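Local coordinates for protein D-lactate dehydrogenase (Fermentative) (PDB 6ABJ) that probably interconverts pyruvate and D-lactate with NADH as cofactor, working as a tetrameric fermentative dehydrogenase of the D-isomer specific 2-hydroxyacid dehydrogenase family, at residues M17-Q25 against T54-C65; S31-F41 against A324-Q335. All coordinates share one frame; numbering follows the deposited sequence.

Contact 1 of 2, residues M17-Q25 against T54-C65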
loop_
_atom_site.group_PDB
_atom_site.type_symbol
_atom_site.label_atom_id
_atom_site.label_comp_id
_atom_site.label_asym_id
_atom_site.label_seq_id
_atom_site.Cartn_x
_atom_site.Cartn_y
_atom_site.Cartn_z
ATOM N N MET B 17 9.934 27.951 -35.929
ATOM C CA MET B 17 10.937 26.953 -35.439
ATOM C C MET B 17 10.176 25.875 -34.669
ATOM O O MET B 17 9.493 26.183 -33.691
ATOM C CB MET B 17 11.967 27.581 -34.499
ATOM C CG MET B 17 12.912 26.564 -33.856
ATOM S SD MET B 17 14.491 26.386 -34.714
ATOM C CE MET B 17 15.494 27.586 -33.825
ATOM N N ARG B 18 10.328 24.621 -35.104
ATOM C CA ARG B 18 9.505 23.523 -34.620
ATOM C C ARG B 18 10.357 22.611 -33.719
ATOM O O ARG B 18 11.528 22.321 -34.049
ATOM C CB ARG B 18 8.877 22.718 -35.773
ATOM C CG ARG B 18 8.029 23.549 -36.737
ATOM C CD ARG B 18 7.124 22.677 -37.601
ATOM N NE ARG B 18 7.863 21.551 -38.205
ATOM C CZ ARG B 18 7.366 20.334 -38.434
ATOM N NH1 ARG B 18 6.134 20.038 -38.069
ATOM N NH2 ARG B 18 8.117 19.390 -39.007
ATOM N N ILE B 19 9.777 22.197 -32.585
ATOM C CA ILE B 19 10.521 21.371 -31.577
ATOM C C ILE B 19 9.665 20.165 -31.254
ATOM O O ILE B 19 8.476 20.311 -30.948
ATOM C CB ILE B 19 10.847 22.137 -30.264
ATOM C CG1 ILE B 19 11.636 23.422 -30.538
ATOM C CG2 ILE B 19 11.673 21.259 -29.314
ATOM C CD1 ILE B 19 11.553 24.461 -29.450
ATOM N N LEU B 20 10.239 18.980 -31.459
ATOM C CA LEU B 20 9.580 17.737 -31.111
ATOM C C LEU B 20 10.163 17.210 -29.787
ATOM O O LEU B 20 11.363 16.934 -29.696
ATOM C CB LEU B 20 9.719 16.674 -32.231
ATOM C CG LEU B 20 9.057 15.312 -31.943
ATOM C CD1 LEU B 20 7.545 15.434 -31.743
ATOM C CD2 LEU B 20 9.389 14.338 -33.073
ATOM N N PHE B 21 9.288 17.046 -28.782
ATOM C CA PHE B 21 9.661 16.467 -27.484
ATOM C C PHE B 21 9.317 14.971 -27.416
ATOM O O PHE B 21 8.174 14.621 -27.679
ATOM C CB PHE B 21 8.869 17.150 -26.371
ATOM C CG PHE B 21 9.184 18.621 -26.185
ATOM C CD1 PHE B 21 8.716 19.583 -27.094
ATOM C CD2 PHE B 21 9.915 19.039 -25.086
ATOM C CE1 PHE B 21 9.002 20.934 -26.902
ATOM C CE2 PHE B 21 10.178 20.375 -24.871
ATOM C CZ PHE B 21 9.739 21.332 -25.800
ATOM N N PHE B 22 10.318 14.129 -27.138
ATOM C CA PHE B 22 10.112 12.734 -26.941
ATOM C C PHE B 22 10.049 12.524 -25.405
ATOM O O PHE B 22 10.455 13.412 -24.642
ATOM C CB PHE B 22 11.238 11.885 -27.524
ATOM C CG PHE B 22 11.204 11.758 -28.994
ATOM C CD1 PHE B 22 10.483 10.739 -29.605
ATOM C CD2 PHE B 22 11.878 12.702 -29.802
ATOM C CE1 PHE B 22 10.433 10.630 -30.987
ATOM C CE2 PHE B 22 11.819 12.604 -31.193
ATOM C CZ PHE B 22 11.099 11.554 -31.785
ATOM N N SER B 23 9.451 11.400 -25.012
ATOM C CA SER B 23 9.254 10.997 -23.577
ATOM C C SER B 23 8.509 12.075 -22.769
ATOM O O SER B 23 8.813 12.339 -21.642
ATOM C CB SER B 23 10.588 10.617 -22.956
ATOM O OG SER B 23 11.188 9.478 -23.630
ATOM N N SER B 24 7.519 12.689 -23.388
ATOM C CA SER B 24 6.838 13.863 -22.812
ATOM C C SER B 24 5.892 13.482 -21.692
ATOM O O SER B 24 5.174 12.483 -21.803
ATOM C CB SER B 24 6.047 14.581 -23.882
ATOM O OG SER B 24 6.893 15.010 -24.963
ATOM N N GLN B 25 5.925 14.266 -20.623
ATOM C CA GLN B 25 5.032 14.082 -19.475
ATOM C C GLN B 25 4.182 15.327 -19.458
ATOM O O GLN B 25 4.566 16.364 -20.010
ATOM C CB GLN B 25 5.848 14.048 -18.164
ATOM C CG GLN B 25 6.855 12.917 -18.103
ATOM C CD GLN B 25 6.148 11.603 -18.019
ATOM O OE1 GLN B 25 4.968 11.534 -17.622
ATOM N NE2 GLN B 25 6.813 10.560 -18.464
ATOM N N THR B 54 11.225 5.003 -33.498
ATOM C CA THR B 54 10.389 6.223 -33.332
ATOM C C THR B 54 11.097 7.512 -33.851
ATOM O O THR B 54 10.503 8.612 -33.868
ATOM C CB THR B 54 10.057 6.458 -31.863
ATOM O OG1 THR B 54 11.273 6.569 -31.092
ATOM C CG2 THR B 54 9.223 5.296 -31.326
ATOM N N ALA B 55 12.349 7.373 -34.272
ATOM C CA ALA B 55 13.124 8.529 -34.767
ATOM C C ALA B 55 12.429 9.190 -35.971
ATOM O O ALA B 55 12.496 10.426 -36.172
ATOM C CB ALA B 55 14.534 8.091 -35.138
ATOM N N VAL B 56 11.730 8.351 -36.736
ATOM C CA VAL B 56 11.012 8.785 -37.914
ATOM C C VAL B 56 9.996 9.891 -37.588
ATOM O O VAL B 56 9.679 10.715 -38.442
ATOM C CB VAL B 56 10.353 7.569 -38.635
ATOM C CG1 VAL B 56 9.320 6.871 -37.746
ATOM C CG2 VAL B 56 9.776 7.998 -39.988
ATOM N N LEU B 57 9.506 9.926 -36.355
ATOM C CA LEU B 57 8.578 10.982 -35.939
ATOM C C LEU B 57 9.200 12.395 -35.977
ATOM O O LEU B 57 8.492 13.403 -36.131
ATOM C CB LEU B 57 8.044 10.655 -34.534
ATOM C CG LEU B 57 7.153 9.407 -34.468
ATOM C CD1 LEU B 57 6.845 9.036 -33.016
ATOM C CD2 LEU B 57 5.863 9.605 -35.251
ATOM N N ALA B 58 10.526 12.452 -35.799
ATOM C CA ALA B 58 11.288 13.698 -35.823
ATOM C C ALA B 58 11.674 14.147 -37.240
ATOM O O ALA B 58 12.417 15.132 -37.407
ATOM C CB ALA B 58 12.556 13.518 -35.023
ATOM N N GLN B 59 11.187 13.429 -38.251
ATOM C CA GLN B 59 11.494 13.794 -39.626
ATOM C C GLN B 59 10.898 15.182 -39.921
ATOM O O GLN B 59 9.700 15.423 -39.721
ATOM C CB GLN B 59 10.966 12.768 -40.630
ATOM C CG GLN B 59 11.276 13.177 -42.082
ATOM C CD GLN B 59 11.636 12.032 -42.997
ATOM O OE1 GLN B 59 11.334 10.865 -42.729
ATOM N NE2 GLN B 59 12.290 12.368 -44.103
ATOM N N GLY B 60 11.760 16.074 -40.386
ATOM C CA GLY B 60 11.365 17.416 -40.754
ATOM C C GLY B 60 11.385 18.387 -39.595
ATOM O O GLY B 60 11.061 19.548 -39.781
ATOM N N PHE B 61 11.705 17.916 -38.385
ATOM C CA PHE B 61 11.761 18.784 -37.215
ATOM C C PHE B 61 13.190 19.210 -37.003
ATOM O O PHE B 61 14.134 18.374 -36.946
ATOM C CB PHE B 61 11.246 18.067 -35.934
ATOM C CG PHE B 61 9.751 17.958 -35.840
ATOM C CD1 PHE B 61 9.030 18.957 -35.202
ATOM C CD2 PHE B 61 9.065 16.872 -36.374
ATOM C CE1 PHE B 61 7.650 18.891 -35.072
ATOM C CE2 PHE B 61 7.679 16.781 -36.240
ATOM C CZ PHE B 61 6.975 17.802 -35.584
ATOM N N GLU B 62 13.360 20.517 -36.864
ATOM C CA GLU B 62 14.680 21.089 -36.763
ATOM C C GLU B 62 15.322 20.843 -35.428
ATOM O O GLU B 62 16.567 20.736 -35.315
ATOM C CB GLU B 62 14.600 22.592 -36.979
ATOM C CG GLU B 62 15.874 23.074 -37.596
ATOM C CD GLU B 62 15.764 24.428 -38.238
ATOM O OE1 GLU B 62 14.628 24.891 -38.525
ATOM O OE2 GLU B 62 16.839 25.010 -38.432
ATOM N N VAL B 63 14.457 20.756 -34.409
ATOM C CA VAL B 63 14.947 20.574 -33.054
ATOM C C VAL B 63 14.184 19.453 -32.395
ATOM O O VAL B 63 12.958 19.345 -32.566
ATOM C CB VAL B 63 14.819 21.846 -32.206
ATOM C CG1 VAL B 63 15.346 21.589 -30.780
ATOM C CG2 VAL B 63 15.583 22.982 -32.877
ATOM N N VAL B 64 14.938 18.587 -31.729
ATOM C CA VAL B 64 14.327 17.509 -30.932
ATOM C C VAL B 64 14.756 17.703 -29.504
ATOM O O VAL B 64 15.932 17.993 -29.221
ATOM C CB VAL B 64 14.581 16.079 -31.496
ATOM C CG1 VAL B 64 14.116 15.981 -32.938
ATOM C CG2 VAL B 64 16.021 15.655 -31.374
ATOM N N CYS B 65 13.780 17.600 -28.588
ATOM C CA CYS B 65 14.058 17.817 -27.180
ATOM C C CYS B 65 13.927 16.474 -26.441
ATOM O O CYS B 65 12.873 15.856 -26.496
ATOM C CB CYS B 65 13.129 18.885 -26.567
ATOM S SG CYS B 65 13.459 19.076 -24.777
#

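Contact 2 of 2, residues S31-F41 against A324-Q335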
loop_
_atom_site.group_PDB
_atom_site.type_symbol
_atom_site.label_atom_id
_atom_site.label_comp_id
_atom_site.label_asym_id
_atom_site.label_seq_id
_atom_site.Cartn_x
_atom_site.Cartn_y
_atom_site.Cartn_z
ATOM N N SER B 31 5.172 23.135 -18.272
ATOM C CA SER B 31 6.250 24.062 -17.984
ATOM C C SER B 31 6.746 24.729 -19.287
ATOM O O SER B 31 6.977 25.940 -19.337
ATOM C CB SER B 31 7.435 23.367 -17.271
ATOM O OG SER B 31 7.883 22.137 -17.935
ATOM N N PHE B 32 6.913 23.924 -20.333
ATOM C CA PHE B 32 7.465 24.464 -21.612
ATOM C C PHE B 32 6.452 25.368 -22.281
ATOM O O PHE B 32 6.820 26.366 -22.864
ATOM C CB PHE B 32 7.898 23.327 -22.541
ATOM C CG PHE B 32 9.310 22.883 -22.305
ATOM C CD1 PHE B 32 10.355 23.575 -22.876
ATOM C CD2 PHE B 32 9.612 21.837 -21.441
ATOM C CE1 PHE B 32 11.641 23.203 -22.650
ATOM C CE2 PHE B 32 10.915 21.460 -21.214
ATOM C CZ PHE B 32 11.940 22.134 -21.822
ATOM N N GLN B 33 5.163 25.047 -22.195
ATOM C CA GLN B 33 4.181 26.023 -22.725
ATOM C C GLN B 33 4.233 27.375 -22.053
ATOM O O GLN B 33 4.171 28.386 -22.732
ATOM C CB GLN B 33 2.777 25.470 -22.752
ATOM C CG GLN B 33 2.735 24.449 -23.857
ATOM C CD GLN B 33 1.398 23.859 -24.138
ATOM O OE1 GLN B 33 0.510 23.861 -23.302
ATOM N NE2 GLN B 33 1.253 23.340 -25.346
ATOM N N ALA B 34 4.412 27.406 -20.753
ATOM C CA ALA B 34 4.472 28.676 -20.049
ATOM C C ALA B 34 5.755 29.416 -20.391
ATOM O O ALA B 34 5.742 30.642 -20.587
ATOM C CB ALA B 34 4.387 28.437 -18.551
ATOM N N SER B 35 6.855 28.658 -20.501
ATOM C CA SER B 35 8.132 29.262 -20.786
ATOM C C SER B 35 8.196 29.822 -22.225
ATOM O O SER B 35 8.945 30.759 -22.506
ATOM C CB SER B 35 9.238 28.235 -20.557
ATOM O OG SER B 35 10.473 28.834 -20.907
ATOM N N ASN B 36 7.401 29.259 -23.103
ATOM C CA ASN B 36 7.332 29.649 -24.528
ATOM C C ASN B 36 6.656 31.025 -24.784
ATOM O O ASN B 36 6.693 31.527 -25.904
ATOM C CB ASN B 36 6.596 28.554 -25.324
ATOM C CG ASN B 36 6.886 28.593 -26.823
ATOM O OD1 ASN B 36 8.014 28.909 -27.291
ATOM N ND2 ASN B 36 5.868 28.269 -27.591
ATOM N N HIS B 37 6.115 31.659 -23.739
ATOM C CA HIS B 37 5.465 32.981 -23.850
ATOM C C HIS B 37 6.437 34.075 -24.288
ATOM O O HIS B 37 6.006 35.122 -24.724
ATOM C CB HIS B 37 4.737 33.390 -22.545
ATOM C CG HIS B 37 3.556 32.517 -22.203
ATOM N ND1 HIS B 37 2.926 31.707 -23.129
ATOM C CD2 HIS B 37 2.881 32.344 -21.039
ATOM C CE1 HIS B 37 1.925 31.067 -22.549
ATOM N NE2 HIS B 37 1.876 31.435 -21.280
ATOM N N ARG B 38 7.741 33.826 -24.197
ATOM C CA ARG B 38 8.750 34.756 -24.694
ATOM C C ARG B 38 9.560 34.151 -25.850
ATOM O O ARG B 38 10.634 34.622 -26.140
ATOM C CB ARG B 38 9.681 35.217 -23.542
ATOM C CG ARG B 38 9.928 34.171 -22.444
ATOM C CD ARG B 38 8.761 34.229 -21.447
ATOM N NE ARG B 38 8.864 33.234 -20.390
ATOM C CZ ARG B 38 9.670 33.345 -19.336
ATOM N NH1 ARG B 38 10.460 34.401 -19.190
ATOM N NH2 ARG B 38 9.693 32.393 -18.416
ATOM N N HIS B 39 9.037 33.129 -26.526
ATOM C CA HIS B 39 9.707 32.589 -27.708
ATOM C C HIS B 39 8.762 32.361 -28.870
ATOM O O HIS B 39 9.109 32.667 -29.993
ATOM C CB HIS B 39 10.452 31.275 -27.398
ATOM C CG HIS B 39 11.559 31.438 -26.414
ATOM N ND1 HIS B 39 12.784 31.984 -26.747
ATOM C CD2 HIS B 39 11.613 31.169 -25.088
ATOM C CE1 HIS B 39 13.547 32.045 -25.673
ATOM N NE2 HIS B 39 12.855 31.556 -24.654
ATOM N N GLY B 40 7.602 31.771 -28.629
ATOM C CA GLY B 40 6.661 31.481 -29.712
ATOM C C GLY B 40 7.117 30.349 -30.614
ATOM O O GLY B 40 6.796 30.321 -31.813
ATOM N N PHE B 41 7.878 29.412 -30.069
ATOM C CA PHE B 41 8.231 28.259 -30.859
ATOM C C PHE B 41 6.981 27.387 -31.077
ATOM O O PHE B 41 5.983 27.523 -30.398
ATOM C CB PHE B 41 9.376 27.491 -30.176
ATOM C CG PHE B 41 10.670 28.293 -30.020
ATOM C CD1 PHE B 41 11.063 29.260 -30.953
ATOM C CD2 PHE B 41 11.532 28.039 -28.948
ATOM C CE1 PHE B 41 12.268 29.963 -30.798
ATOM C CE2 PHE B 41 12.745 28.715 -28.805
ATOM C CZ PHE B 41 13.121 29.680 -29.728
ATOM N N ALA B 324 12.826 24.642 -18.335
ATOM C CA ALA B 324 12.167 25.030 -19.607
ATOM C C ALA B 324 12.737 26.317 -20.179
ATOM O O ALA B 324 13.034 26.358 -21.373
ATOM C CB ALA B 324 10.683 25.152 -19.400
ATOM N N ASP B 325 12.918 27.337 -19.336
ATOM C CA ASP B 325 13.486 28.636 -19.720
ATOM C C ASP B 325 14.916 28.442 -20.261
ATOM O O ASP B 325 15.299 28.976 -21.297
ATOM C CB ASP B 325 13.590 29.555 -18.479
ATOM C CG ASP B 325 12.252 30.052 -17.967
ATOM O OD1 ASP B 325 11.210 29.818 -18.566
ATOM O OD2 ASP B 325 12.264 30.715 -16.926
ATOM N N THR B 326 15.721 27.688 -19.524
ATOM C CA THR B 326 17.064 27.402 -19.908
ATOM C C THR B 326 17.083 26.675 -21.255
ATOM O O THR B 326 17.845 27.063 -22.167
ATOM C CB THR B 326 17.814 26.659 -18.806
ATOM O OG1 THR B 326 18.042 27.611 -17.742
ATOM C CG2 THR B 326 19.132 26.216 -19.301
ATOM N N THR B 327 16.223 25.672 -21.424
ATOM C CA THR B 327 16.253 24.863 -22.643
ATOM C C THR B 327 15.799 25.712 -23.877
ATOM O O THR B 327 16.445 25.666 -24.921
ATOM C CB THR B 327 15.378 23.630 -22.460
ATOM O OG1 THR B 327 15.924 22.841 -21.378
ATOM C CG2 THR B 327 15.295 22.802 -23.721
ATOM N N LEU B 328 14.721 26.488 -23.736
ATOM C CA LEU B 328 14.269 27.358 -24.810
ATOM C C LEU B 328 15.312 28.457 -25.122
ATOM O O LEU B 328 15.598 28.728 -26.313
ATOM C CB LEU B 328 12.866 27.928 -24.508
ATOM C CG LEU B 328 11.749 26.863 -24.433
ATOM C CD1 LEU B 328 10.354 27.464 -24.414
ATOM C CD2 LEU B 328 11.830 25.835 -25.546
ATOM N N ASP B 329 15.920 29.047 -24.087
ATOM C CA ASP B 329 17.023 29.979 -24.308
ATOM C C ASP B 329 18.190 29.316 -25.025
ATOM O O ASP B 329 18.813 29.944 -25.900
ATOM C CB ASP B 329 17.497 30.649 -23.015
ATOM C CG ASP B 329 16.497 31.691 -22.476
ATOM O OD1 ASP B 329 15.539 32.097 -23.215
ATOM O OD2 ASP B 329 16.701 32.146 -21.321
ATOM N N ASN B 330 18.527 28.077 -24.657
ATOM C CA ASN B 330 19.603 27.357 -25.341
ATOM C C ASN B 330 19.302 27.222 -26.837
ATOM O O ASN B 330 20.204 27.282 -27.689
ATOM C CB ASN B 330 19.847 25.939 -24.776
ATOM C CG ASN B 330 20.485 25.933 -23.427
ATOM O OD1 ASN B 330 21.054 26.920 -22.952
ATOM N ND2 ASN B 330 20.405 24.752 -22.764
ATOM N N ILE B 331 18.030 27.025 -27.134
ATOM C CA ILE B 331 17.608 26.772 -28.502
ATOM C C ILE B 331 17.693 28.090 -29.307
ATOM O O ILE B 331 18.148 28.074 -30.476
ATOM C CB ILE B 331 16.188 26.139 -28.553
ATOM C CG1 ILE B 331 16.248 24.659 -28.135
ATOM C CG2 ILE B 331 15.612 26.170 -29.969
ATOM C CD1 ILE B 331 14.899 24.039 -27.816
ATOM N N ALA B 332 17.249 29.191 -28.684
ATOM C CA ALA B 332 17.297 30.550 -29.316
ATOM C C ALA B 332 18.756 30.924 -29.581
ATOM O O ALA B 332 19.109 31.471 -30.626
ATOM C CB ALA B 332 16.608 31.574 -28.412
ATOM N N ALA B 333 19.601 30.587 -28.621
ATOM C CA ALA B 333 21.031 30.844 -28.717
ATOM C C ALA B 333 21.689 30.048 -29.843
ATOM O O ALA B 333 22.466 30.609 -30.662
ATOM C CB ALA B 333 21.713 30.633 -27.385
ATOM N N TRP B 334 21.388 28.761 -29.946
ATOM C CA TRP B 334 21.941 27.987 -31.040
ATOM C C TRP B 334 21.575 28.628 -32.365
ATOM O O TRP B 334 22.421 28.779 -33.272
ATOM C CB TRP B 334 21.427 26.539 -31.002
ATOM C CG TRP B 334 21.570 25.777 -32.311
ATOM C CD1 TRP B 334 22.704 25.133 -32.801
ATOM C CD2 TRP B 334 20.544 25.573 -33.355
ATOM N NE1 TRP B 334 22.458 24.562 -34.024
ATOM C CE2 TRP B 334 21.186 24.786 -34.412
ATOM C CE3 TRP B 334 19.214 25.943 -33.507
ATOM C CZ2 TRP B 334 20.509 24.404 -35.557
ATOM C CZ3 TRP B 334 18.543 25.549 -34.669
ATOM C CH2 TRP B 334 19.176 24.799 -35.666
ATOM N N GLN B 335 20.300 28.981 -32.490
ATOM C CA GLN B 335 19.715 29.668 -33.658
ATOM C C GLN B 335 20.526 30.886 -34.086
ATOM O O GLN B 335 20.716 31.112 -35.275
ATOM C CB GLN B 335 18.301 30.108 -33.284
ATOM C CG GLN B 335 17.342 30.365 -34.408
ATOM C CD GLN B 335 16.065 31.060 -33.890
ATOM O OE1 GLN B 335 15.332 30.566 -32.996
ATOM N NE2 GLN B 335 15.807 32.236 -34.440
#

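Contact 1 of 2, residues M17-Q25 against T54-C65
The carbonyl oxygen of Thr54 meets the Phe22 ring at its edge, 3.5 Å from CE1, while Thr54 OG1 is hydrogen-bonded to His49 O. One 3-10 turn later Leu57 and Ala58 receive Leu20, whose CD2 reaches to 3.4 Å from Ala58 CA; the Ala58 methyl also touches the Phe22 rim. A type II turn, Ala58 to Phe61, then presents the carbonyl of Gly60 to Arg18. NH2 of Arg18 donates to Gly60 O (3.0 Å); Gly60 O lies in the guanidinium plane, whereas NH2 stands well above the plane of the carbonyl. Phe61 is sandwiched: the guanidinium of Arg18 stacks on one face, Arg18 CZ 3.8 Å from the centroid of the Phe61 ring and the planes 17° apart, and Leu20 CB makes a CH-pi contact with the other. From Val63 the chain becomes a strand parallel to 18-21, the two being neighbours in the five-stranded parallel sheet of the catalytic domain. A weak bond from Val63 N to Arg18 O starts the ladder; Leu20 N to Val63 O and Cys65 N to Leu20 O (2.7 Å) continue it. Cys65 CB sits over the Phe21 face, and a chi1 of 177° carries SG out to the ring's rim, 3.5 Å from Phe21 CE2.

Contact 2 of 2, residues S31-F41 against A324-Q335
Helix 31-35 meets helix 324-335 at a crossing angle of -58°, the axes approaching to 9.1 Å, and Phe32 and Ala324 bring their CA atoms within 5.1 Å. Both helices pack on one face of the flavodoxin-like parallel alpha/beta sheet (strand order 2-1-3-4-5) of the substrate-binding, or catalytic, domain: the last helix of the chain returns to its N-terminal part, and Leu328 and Ile331 also rest on Ile19 of strand 18-21. The Ala324 methyl stands almost centrally over the Phe32 ring, CB 3.7 Å from the centroid, in a CH-pi contact, while Thr327 CB and Leu328 CD2 lie at the ring's edge. Leu328 splits its branches: CD2 turns to Phe32, and CD1 packs against the backbone of Asn36. The Asn36 amide pins the following loop, OD1 accepting from Phe41 N (2.8 Å) and ND2 donating to Phe41 O. Phe41 lies alongside Leu328 and Ile331, pointing the other way, its CE2 4.0 Å from Ile331 CG2. His39 CD2 approaches Leu328 CB to 3.5 Å. On the polar side Asp325 OD1 is shared by two partners. Poorly ordered Arg38 forms a salt bridge to it through NH2, at 3.0 Å, with guanidinium and carboxylate nearly perpendicular. In Ser35 a chi1 of 177° swings OG away from its own N and across to Asp325, where it donates to the anti lone pair of OD1 over 2.6 Å.

Contacts 1 and 2 have centres about 15 Å apart. Strand 18-21 of contact 1 is followed in the chain by helix 26-35, whose end belongs to contact 2, and the face of the sheet that carries Ile19 and Phe21 is covered by the two helices of contact 2. Two apolar meetings tie them together: Ile19 CD1 with Phe41 CD2 at 3.6 Å, and Phe21 CE2 with Phe32 CG at 3.7 Å, the rings edge-to-face. Glu62 OE2, which is salt-bridged to Arg86, also packs against Trp334 CH2 at 3.6 Å. Phe314, an NADH-binding residue, lies about 9 Å from the Ser31 side chain and about 11 Å from that of Cys65; no NADH is bound to this chain.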